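Local coordinates for protein peptidoglycan-N-acetylglucosamine deacetylase BC_1960 (Bacillus cereus, PDB 4L1G) that removes the acetyl group from N-acetylglucosamine residues of cell-wall peptidoglycan, and of soluble chitin substrates, with the help of a bound zinc ion, at residues E143-Y146 against R147-I151; E174-E177 against N178-K181; G202-A205 against D206-T209; H231-G234 against S235-L239. One frame throughout, in Å; residues are numbered along the deposited sequence.

Interaction 1: E143-Y146 against R147-I151; sequences EDEY and RNQII
Glu145 and Gln149, one turn apart on the first coils of helix 143-161, are joined by their polar ends. Gln149 NE2 donates to Glu145 OE1 at 2.8 Å along a nearly straight line (168°). The acceptor lies almost in the amide plane, whereas the amide nitrogen reaches OE1 from above the carboxylate plane, and the two flat groups are inclined by 61°. Glu145 starts out away from the following turn, and a bend at its second torsion (chi2 68°) brings the carboxylate back over it. Glutamine suits the site because its two ends do different work: OE1 accepts from the backbone N of Tyr133 and Ser134, in the loop just after the zinc ligand His131.

On another side of the helix Glu143 OE2 stands 3.5 Å from Arg147 NE. It lies well out of the guanidinium plane, giving a salt bridge of charge alone, while CB of Glu143 sits over one guanidinium face. Asp144 OD2 reaches the same arginine indirectly, through a water that accepts weakly from NH1.

Tyr146 and Ile150 are buried and meet by apolar contact. Tyr146 CE1 approaches Ile150 CG1 at 3.9 Å, oblique to the ring, and Ile150 N bonds to Tyr146 O (3.1 Å). Regular i to i+4 bonds, such as Arg147 N to Glu143 O at 2.9 Å, run through the whole segment.

Helix 177-185 packs alongside: Tyr146 lies on Ala183, its OH bonds weakly to Gln179 O, and Arg147 makes a cation-pi contact with Trp182. Ile150 O accepts from Asn130 ND2, at the end of strand 127-130.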
loop_
_atom_site.group_PDB
_atom_site.type_symbol
_atom_site.label_atom_id
_atom_site.label_comp_id
_atom_site.label_asym_id
_atom_site.label_seq_id
_atom_site.Cartn_x
_atom_site.Cartn_y
_atom_site.Cartn_z
ATOM N N GLU A 143 16.870 -11.606 11.268
ATOM C CA GLU A 143 17.171 -10.230 10.875
ATOM C C GLU A 143 17.868 -10.121 9.520
ATOM O O GLU A 143 17.572 -9.216 8.741
ATOM C CB GLU A 143 17.994 -9.525 11.957
ATOM C CG GLU A 143 17.212 -9.203 13.224
ATOM C CD GLU A 143 16.182 -8.103 13.019
ATOM O OE1 GLU A 143 15.208 -8.044 13.802
ATOM O OE2 GLU A 143 16.348 -7.294 12.080
ATOM N N ASP A 144 18.784 -11.044 9.239
ATOM C CA ASP A 144 19.511 -11.035 7.971
ATOM C C ASP A 144 18.579 -11.205 6.778
ATOM O O ASP A 144 18.702 -10.496 5.783
ATOM C CB ASP A 144 20.591 -12.119 7.945
ATOM C CG ASP A 144 21.746 -11.813 8.875
ATOM O OD1 ASP A 144 22.508 -12.746 9.201
ATOM O OD2 ASP A 144 21.888 -10.638 9.282
ATOM N N GLU A 145 17.649 -12.148 6.884
ATOM C CA GLU A 145 16.679 -12.382 5.821
ATOM C C GLU A 145 15.725 -11.201 5.664
ATOM O O GLU A 145 15.436 -10.775 4.547
ATOM C CB GLU A 145 15.895 -13.671 6.078
ATOM C CG GLU A 145 14.711 -13.888 5.138
ATOM C CD GLU A 145 15.119 -14.160 3.697
ATOM O OE1 GLU A 145 14.217 -14.243 2.837
ATOM O OE2 GLU A 145 16.331 -14.297 3.420
ATOM N N TYR A 146 15.243 -10.679 6.788
ATOM C CA TYR A 146 14.372 -9.510 6.789
ATOM C C TYR A 146 15.027 -8.321 6.090
ATOM O O TYR A 146 14.448 -7.727 5.182
ATOM C CB TYR A 146 13.993 -9.136 8.221
ATOM C CG TYR A 146 13.506 -7.712 8.388
ATOM C CD1 TYR A 146 12.271 -7.316 7.896
ATOM C CD2 TYR A 146 14.280 -6.769 9.053
ATOM C CE1 TYR A 146 11.823 -6.018 8.052
ATOM C CE2 TYR A 146 13.841 -5.472 9.214
ATOM C CZ TYR A 146 12.611 -5.101 8.713
ATOM O OH TYR A 146 12.170 -3.808 8.875
ATOM N N ARG A 147 16.242 -7.988 6.513
ATOM C CA ARG A 147 16.976 -6.872 5.932
ATOM C C ARG A 147 17.287 -7.111 4.457
ATOM O O ARG A 147 17.224 -6.186 3.646
ATOM C CB ARG A 147 18.249 -6.593 6.732
ATOM C CG ARG A 147 17.955 -6.083 8.134
ATOM C CD ARG A 147 19.187 -6.049 9.018
ATOM N NE ARG A 147 18.850 -5.598 10.368
ATOM C CZ ARG A 147 19.700 -5.585 11.391
ATOM N NH1 ARG A 147 20.948 -6.003 11.225
ATOM N NH2 ARG A 147 19.302 -5.158 12.582
ATOM N N ASN A 148 17.601 -8.355 4.114
ATOM C CA ASN A 148 17.833 -8.727 2.722
ATOM C C ASN A 148 16.583 -8.534 1.863
ATOM O O ASN A 148 16.665 -8.027 0.747
ATOM C CB ASN A 148 18.315 -10.176 2.625
ATOM C CG ASN A 148 18.802 -10.535 1.234
ATOM O OD1 ASN A 148 19.457 -9.734 0.566
ATOM N ND2 ASN A 148 18.479 -11.745 0.788
ATOM N N GLN A 149 15.432 -8.943 2.393
ATOM C CA GLN A 149 14.155 -8.789 1.697
ATOM C C GLN A 149 13.876 -7.325 1.374
ATOM O O GLN A 149 13.486 -6.986 0.256
ATOM C CB GLN A 149 13.007 -9.357 2.539
ATOM C CG GLN A 149 12.952 -10.878 2.603
ATOM C CD GLN A 149 12.296 -11.499 1.384
ATOM O OE1 GLN A 149 11.481 -10.866 0.711
ATOM N NE2 GLN A 149 12.648 -12.746 1.094
ATOM N N ILE A 150 14.083 -6.461 2.362
ATOM C CA ILE A 150 13.834 -5.035 2.202
ATOM C C ILE A 150 14.831 -4.382 1.249
ATOM O O ILE A 150 14.436 -3.696 0.307
ATOM C CB ILE A 150 13.882 -4.303 3.556
ATOM C CG1 ILE A 150 12.820 -4.869 4.501
ATOM C CG2 ILE A 150 13.683 -2.810 3.363
ATOM C CD1 ILE A 150 11.410 -4.775 3.957
ATOM N N ILE A 151 16.119 -4.602 1.495
ATOM C CA ILE A 151 17.176 -3.938 0.734
ATOM C C ILE A 151 17.196 -4.345 -0.741
ATOM O O ILE A 151 17.317 -3.494 -1.624
ATOM C CB ILE A 151 18.563 -4.171 1.377
ATOM C CG1 ILE A 151 18.633 -3.491 2.749
ATOM C CG2 ILE A 151 19.674 -3.648 0.478
ATOM C CD1 ILE A 151 19.915 -3.779 3.510
HETATM O O HOH W 1 21.409 -8.333 10.140
#

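Interaction 2: E174-E177 against N178-K181; sequences EILE and NQLK
With CG opposite its own carbonyl carbon (chi1 -64°) and the chain extended beyond it, Gln179 reaches back to the residues that precede the helix, and its OE1 takes the backbone N-H of Leu176 at 2.8 Å. The bond is fairly straight at the hydrogen (164°), but the donor stands above the amide carbonyl plane, 47° out of it. Ile175 holds CG1 opposite its backbone N, which lays CG1 and CD1 along the glutamine chain; the two side chains run past each other in opposite senses, CD1 coming 3.6 Å from OE1. From the Leu176 side, CB packs 3.7 Å from Gln179 CD and the chains cross at a slant, so Ile175 meets OE1 and CB while Leu176 lies along the amide carbon.

This is the start of helix 177-185, with Leu176 as N-cap. Leucine has no polar side chain with which to cap; the glutamine three residues on instead binds the N-H of the N-cap residue itself, the reciprocal half of a capping box without its usual partner. Leu180 N bonds to Leu176 O at 2.9 Å, and Lys181 N to Glu177 O at 2.7 Å, opening the helical pattern.

The other end of the glutamine amide, NE2, donates to Leu138 O, so both ends of this buried group are engaged. Leu180 and Ile175 turn apolar surface to Trp58 and Ile190. Among the charged residues, Glu177 OE2 bonds to Tyr62 OH, and Lys181 NZ forms a salt bridge with Glu185.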
loop_
_atom_site.group_PDB
_atom_site.type_symbol
_atom_site.label_atom_id
_atom_site.label_comp_id
_atom_site.label_asym_id
_atom_site.label_seq_id
_atom_site.Cartn_x
_atom_site.Cartn_y
_atom_site.Cartn_z
ATOM N N GLU A 174 2.508 -8.789 9.387
ATOM C CA GLU A 174 3.369 -9.377 10.409
ATOM C C GLU A 174 4.727 -8.683 10.482
ATOM O O GLU A 174 5.486 -8.689 9.514
ATOM C CB GLU A 174 3.574 -10.868 10.133
ATOM C CG GLU A 174 2.299 -11.694 10.140
ATOM C CD GLU A 174 1.938 -12.193 11.524
ATOM O OE1 GLU A 174 2.584 -11.762 12.506
ATOM O OE2 GLU A 174 1.012 -13.025 11.631
ATOM N N ILE A 175 5.029 -8.094 11.635
ATOM C CA ILE A 175 6.315 -7.436 11.851
ATOM C C ILE A 175 6.778 -7.615 13.302
ATOM O O ILE A 175 5.962 -7.639 14.224
ATOM C CB ILE A 175 6.250 -5.927 11.475
ATOM C CG1 ILE A 175 7.651 -5.321 11.377
ATOM C CG2 ILE A 175 5.385 -5.147 12.452
ATOM C CD1 ILE A 175 8.271 -5.458 10.011
ATOM N N LEU A 176 8.085 -7.769 13.499
ATOM C CA LEU A 176 8.652 -7.875 14.842
ATOM C C LEU A 176 9.187 -6.518 15.285
ATOM O O LEU A 176 9.459 -5.654 14.451
ATOM C CB LEU A 176 9.770 -8.919 14.879
ATOM C CG LEU A 176 9.381 -10.361 14.544
ATOM C CD1 LEU A 176 10.587 -11.284 14.681
ATOM C CD2 LEU A 176 8.233 -10.837 15.422
ATOM N N GLU A 177 9.339 -6.329 16.592
ATOM C CA GLU A 177 9.758 -5.031 17.118
ATOM C C GLU A 177 11.157 -4.624 16.654
ATOM O O GLU A 177 11.381 -3.470 16.290
ATOM C CB GLU A 177 9.672 -4.993 18.647
ATOM C CG GLU A 177 9.990 -3.622 19.227
ATOM C CD GLU A 177 9.709 -3.518 20.715
ATOM O OE1 GLU A 177 9.051 -4.423 21.270
ATOM O OE2 GLU A 177 10.146 -2.522 21.331
ATOM N N ASN A 178 12.091 -5.570 16.667
ATOM C CA ASN A 178 13.455 -5.293 16.226
ATOM C C ASN A 178 13.522 -4.971 14.740
ATOM O O ASN A 178 14.362 -4.186 14.301
ATOM C CB ASN A 178 14.385 -6.461 16.562
ATOM C CG ASN A 178 14.737 -6.515 18.035
ATOM O OD1 ASN A 178 14.736 -5.491 18.721
ATOM N ND2 ASN A 178 15.040 -7.710 18.530
ATOM N N GLN A 179 12.629 -5.585 13.972
ATOM C CA GLN A 179 12.521 -5.299 12.550
ATOM C C GLN A 179 12.010 -3.881 12.358
ATOM O O GLN A 179 12.502 -3.137 11.511
ATOM C CB GLN A 179 11.574 -6.295 11.882
ATOM C CG GLN A 179 12.058 -7.736 11.929
ATOM C CD GLN A 179 11.003 -8.714 11.446
ATOM O OE1 GLN A 179 9.823 -8.380 11.374
ATOM N NE2 GLN A 179 11.427 -9.927 11.111
ATOM N N LEU A 180 11.020 -3.513 13.162
ATOM C CA LEU A 180 10.440 -2.180 13.115
ATOM C C LEU A 180 11.450 -1.148 13.606
ATOM O O LEU A 180 11.518 -0.034 13.085
ATOM C CB LEU A 180 9.170 -2.140 13.963
ATOM C CG LEU A 180 8.352 -0.850 14.001
ATOM C CD1 LEU A 180 8.045 -0.356 12.593
ATOM C CD2 LEU A 180 7.067 -1.084 14.780
ATOM N N LYS A 181 12.238 -1.532 14.605
ATOM C CA LYS A 181 13.271 -0.660 15.155
ATOM C C LYS A 181 14.347 -0.358 14.116
ATOM O O LYS A 181 14.765 0.789 13.965
ATOM C CB LYS A 181 13.892 -1.293 16.401
ATOM C CG LYS A 181 15.060 -0.520 16.991
ATOM C CD LYS A 181 15.519 -1.154 18.296
ATOM C CE LYS A 181 16.824 -0.547 18.793
ATOM N NZ LYS A 181 17.981 -0.866 17.904
#

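Interaction 3: G202-A205 against D206-T209; sequences GVSA and DTIT
Ser204 and Thr207 meet through their hydroxyls, OG to OG1 at 3.1 Å, a hydrogen bond in which either may be the donor. Ser204 is the N-cap of helix 205-215, and its OG, set between the backbone N and carbonyl carbon (chi1 69°), is turned toward the first turn. A small hydroxyl residue suits an N-cap because its oxygen can lie close to first-turn N-H groups that have no preceding helical carbonyl to meet. Asp206 N uses a water instead, at 2.9 Å, which also has a weak link to Ser204 OG.

A second hydroxyl bond lies deeper in the turn. Thr209 OG1 donates to Ala205 O at 2.7 Å, while Thr209 N donates to the same oxygen at 3.0 Å. The two donors come from opposite faces of the carbonyl plane, so this oxygen is gripped twice by a single residue. The helical bond from Ile208 N to Ser204 O is 3.1 Å long.

The apolar part of the contact comes from Val203. Just ahead of the cap, it starts its side chain toward the helix, and CG2 lies 3.7 Å from Ile208 CG1, the two chains crossing at a slant; CB is 4.1 Å from Thr207 CG2. Branched side chains make a compact hydrophobic link between loop and helix.

Ile208 also packs on Thr197 and Asp199 in the loop after strand 195-196 and on Ala238 of helix 233-248, while Thr209 lies on Lys241 and Gln245 of that neighbouring helix.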
loop_
_atom_site.group_PDB
_atom_site.type_symbol
_atom_site.label_atom_id
_atom_site.label_comp_id
_atom_site.label_asym_id
_atom_site.label_seq_id
_atom_site.Cartn_x
_atom_site.Cartn_y
_atom_site.Cartn_z
ATOM N N GLY A 202 -12.275 -12.898 -3.281
ATOM C CA GLY A 202 -13.068 -12.895 -4.496
ATOM C C GLY A 202 -14.465 -12.344 -4.289
ATOM O O GLY A 202 -15.371 -12.621 -5.076
ATOM N N VAL A 203 -14.640 -11.564 -3.227
ATOM C CA VAL A 203 -15.928 -10.940 -2.934
ATOM C C VAL A 203 -16.288 -9.883 -3.982
ATOM O O VAL A 203 -15.407 -9.276 -4.594
ATOM C CB VAL A 203 -15.941 -10.315 -1.526
ATOM C CG1 VAL A 203 -16.034 -11.402 -0.469
ATOM C CG2 VAL A 203 -14.698 -9.466 -1.314
ATOM N N SER A 204 -17.587 -9.668 -4.179
ATOM C CA SER A 204 -18.076 -8.805 -5.253
ATOM C C SER A 204 -17.785 -7.325 -5.024
ATOM O O SER A 204 -17.346 -6.923 -3.948
ATOM C CB SER A 204 -19.579 -9.007 -5.461
ATOM O OG SER A 204 -20.314 -8.500 -4.362
ATOM N N ALA A 205 -18.043 -6.520 -6.050
ATOM C CA ALA A 205 -17.823 -5.080 -5.981
ATOM C C ALA A 205 -18.763 -4.406 -4.981
ATOM O O ALA A 205 -18.370 -3.463 -4.296
ATOM C CB ALA A 205 -17.974 -4.453 -7.362
ATOM N N ASP A 206 -19.998 -4.888 -4.903
ATOM C CA ASP A 206 -20.972 -4.335 -3.966
ATOM C C ASP A 206 -20.603 -4.652 -2.517
ATOM O O ASP A 206 -20.779 -3.819 -1.629
ATOM C CB ASP A 206 -22.382 -4.844 -4.276
ATOM C CG ASP A 206 -23.021 -4.120 -5.449
ATOM O OD1 ASP A 206 -22.760 -2.910 -5.621
ATOM O OD2 ASP A 206 -23.788 -4.761 -6.197
ATOM N N THR A 207 -20.094 -5.860 -2.289
ATOM C CA THR A 207 -19.680 -6.278 -0.955
ATOM C C THR A 207 -18.518 -5.421 -0.465
ATOM O O THR A 207 -18.523 -4.935 0.668
ATOM C CB THR A 207 -19.256 -7.760 -0.936
ATOM O OG1 THR A 207 -20.371 -8.582 -1.303
ATOM C CG2 THR A 207 -18.769 -8.162 0.447
ATOM N N ILE A 208 -17.528 -5.237 -1.331
ATOM C CA ILE A 208 -16.362 -4.426 -1.008
ATOM C C ILE A 208 -16.749 -2.973 -0.757
ATOM O O ILE A 208 -16.283 -2.354 0.202
ATOM C CB ILE A 208 -15.306 -4.503 -2.126
ATOM C CG1 ILE A 208 -14.784 -5.935 -2.243
ATOM C CG2 ILE A 208 -14.162 -3.538 -1.859
ATOM C CD1 ILE A 208 -13.870 -6.162 -3.418
ATOM N N THR A 209 -17.619 -2.441 -1.612
ATOM C CA THR A 209 -18.054 -1.051 -1.503
ATOM C C THR A 209 -18.808 -0.786 -0.201
ATOM O O THR A 209 -18.527 0.191 0.496
ATOM C CB THR A 209 -18.939 -0.640 -2.698
ATOM O OG1 THR A 209 -18.186 -0.755 -3.912
ATOM C CG2 THR A 209 -19.423 0.797 -2.540
HETATM O O HOH W 2 -21.302 -6.605 -6.915
#

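Interaction 4: H231-G234 against S235-L239; sequences HLQG and SVDAL. With SO4 (sulfate ion), chain E.
The N-terminus of helix 233-248, with Leu232 as its N-cap, carries an anion site, occupied here by a sulfate probably taken up from the crystallisation liquor. Gln233 N donates to sulfate O4 at 3.1 Å, and Leu232 N to the same oxygen through a weak, bent bond. His231 completes the grip from its ring edge: ND1 donates to O3 at 3.2 Å, with the oxygen near the plane of the imidazole.

Inside the first turn Leu232 O receives Val236 N at 3.1 Å and, weakly, Ser235 N; Asp237 N to Gln233 O (2.9 Å) and Ala238 N to Gly234 O (2.8 Å) continue the helix. Gln233 starts away from the next turn, with CG opposite its backbone N (chi1 -179°), but a bend at chi2 brings the amide back over Asp237. NE2 lies near both carboxylate oxygens, 2.9 Å from OD2 and 3.2 Å from OD1. Both bonds are weak, and the amide and carboxylate planes are 44° apart. The other end, OE1, accepts from Lys90 NZ. Gly234, having no side chain, lets Ala205 of helix 205-215 come close, and Ser235 OG turns to Asp199 and Gln224.

Leu232 packs on His225, the predicted proton donor, so this helix start borders the active site. Backbone N-H groups at a helix start and an imidazole N-H together present donors to an anion; the helix dipole would probably add to their pull.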
loop_
_atom_site.group_PDB
_atom_site.type_symbol
_atom_site.label_atom_id
_atom_site.label_comp_id
_atom_site.label_asym_id
_atom_site.label_seq_id
_atom_site.Cartn_x
_atom_site.Cartn_y
_atom_site.Cartn_z
ATOM N N HIS A 231 -8.045 -13.338 -7.505
ATOM C CA HIS A 231 -9.443 -13.145 -7.873
ATOM C C HIS A 231 -9.870 -11.753 -7.428
ATOM O O HIS A 231 -10.466 -11.588 -6.363
ATOM C CB HIS A 231 -10.323 -14.210 -7.219
ATOM C CG HIS A 231 -9.944 -15.611 -7.582
ATOM N ND1 HIS A 231 -10.335 -16.206 -8.762
ATOM C CD2 HIS A 231 -9.208 -16.536 -6.920
ATOM C CE1 HIS A 231 -9.856 -17.437 -8.812
ATOM N NE2 HIS A 231 -9.169 -17.662 -7.706
ATOM N N LEU A 232 -9.565 -10.753 -8.249
ATOM C CA LEU A 232 -9.642 -9.364 -7.804
ATOM C C LEU A 232 -10.394 -8.425 -8.747
ATOM O O LEU A 232 -10.282 -7.205 -8.620
ATOM C CB LEU A 232 -8.226 -8.827 -7.572
ATOM C CG LEU A 232 -7.379 -9.582 -6.547
ATOM C CD1 LEU A 232 -5.909 -9.223 -6.699
ATOM C CD2 LEU A 232 -7.867 -9.289 -5.135
ATOM N N GLN A 233 -11.156 -8.979 -9.685
ATOM C CA GLN A 233 -11.883 -8.145 -10.638
ATOM C C GLN A 233 -12.925 -7.269 -9.944
ATOM O O GLN A 233 -13.086 -6.093 -10.280
ATOM C CB GLN A 233 -12.539 -8.994 -11.730
ATOM C CG GLN A 233 -13.283 -8.173 -12.774
ATOM C CD GLN A 233 -12.418 -7.085 -13.386
ATOM O OE1 GLN A 233 -11.347 -7.358 -13.931
ATOM N NE2 GLN A 233 -12.878 -5.839 -13.294
ATOM N N GLY A 234 -13.625 -7.845 -8.971
ATOM C CA GLY A 234 -14.619 -7.112 -8.211
ATOM C C GLY A 234 -13.978 -5.995 -7.416
ATOM O O GLY A 234 -14.593 -4.954 -7.175
ATOM N N SER A 235 -12.730 -6.213 -7.013
ATOM C CA SER A 235 -11.980 -5.213 -6.269
ATOM C C SER A 235 -11.680 -4.015 -7.157
ATOM O O SER A 235 -11.731 -2.869 -6.707
ATOM C CB SER A 235 -10.682 -5.808 -5.729
ATOM O OG SER A 235 -10.068 -4.932 -4.800
ATOM N N VAL A 236 -11.372 -4.287 -8.421
ATOM C CA VAL A 236 -11.121 -3.229 -9.386
ATOM C C VAL A 236 -12.413 -2.470 -9.667
ATOM O O VAL A 236 -12.438 -1.236 -9.641
ATOM C CB VAL A 236 -10.546 -3.783 -10.703
ATOM C CG1 VAL A 236 -10.220 -2.648 -11.658
ATOM C CG2 VAL A 236 -9.304 -4.619 -10.429
ATOM N N ASP A 237 -13.488 -3.214 -9.918
ATOM C CA ASP A 237 -14.793 -2.618 -10.192
ATOM C C ASP A 237 -15.323 -1.812 -9.009
ATOM O O ASP A 237 -16.075 -0.856 -9.191
ATOM C CB ASP A 237 -15.810 -3.695 -10.572
ATOM C CG ASP A 237 -15.461 -4.396 -11.867
ATOM O OD1 ASP A 237 -15.816 -5.584 -12.015
ATOM O OD2 ASP A 237 -14.828 -3.760 -12.738
ATOM N N ALA A 238 -14.930 -2.207 -7.802
ATOM C CA ALA A 238 -15.369 -1.529 -6.586
ATOM C C ALA A 238 -14.959 -0.061 -6.577
ATOM O O ALA A 238 -15.654 0.779 -6.012
ATOM C CB ALA A 238 -14.821 -2.239 -5.355
ATOM N N LEU A 239 -13.831 0.241 -7.212
ATOM C CA LEU A 239 -13.309 1.605 -7.273
ATOM C C LEU A 239 -14.282 2.584 -7.926
ATOM O O LEU A 239 -14.321 3.761 -7.564
ATOM C CB LEU A 239 -11.968 1.632 -8.014
ATOM C CG LEU A 239 -10.823 0.866 -7.348
ATOM C CD1 LEU A 239 -9.555 0.944 -8.183
ATOM C CD2 LEU A 239 -10.582 1.395 -5.945
HETATM S S SO4 E . -12.053 -12.630 -10.591
HETATM O O1 SO4 E . -13.215 -12.337 -11.426
HETATM O O2 SO4 E . -12.382 -12.362 -9.193
HETATM O O3 SO4 E . -11.684 -14.037 -10.740
HETATM O O4 SO4 E . -10.931 -11.788 -11.001
#

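Overall arrangement
The four contacts form two pairs, well apart in the fold. Interactions 1 and 2 touch, with Tyr146 OH 2.7 Å from Gln179 O and Tyr146 CE1 packed on Ile175 CD1, joining helices 143-161 and 177-185. Interactions 3 and 4, centres about 7 Å apart, join helices 205-215 and 233-248 by tight packing, Ile208 CD1 lying 3.5 Å from Ser235 CA. Interaction 1 is within a helix, with charged groups outward and Tyr146, Gln149 and Ile150 buried; the others open helices, N-H groups there met by a glutamine amide in 2, a water beside a hydroxyl pair in 3 and a sulfate in 4. All four are partly buried, but interaction 4 has no exposed touching residue.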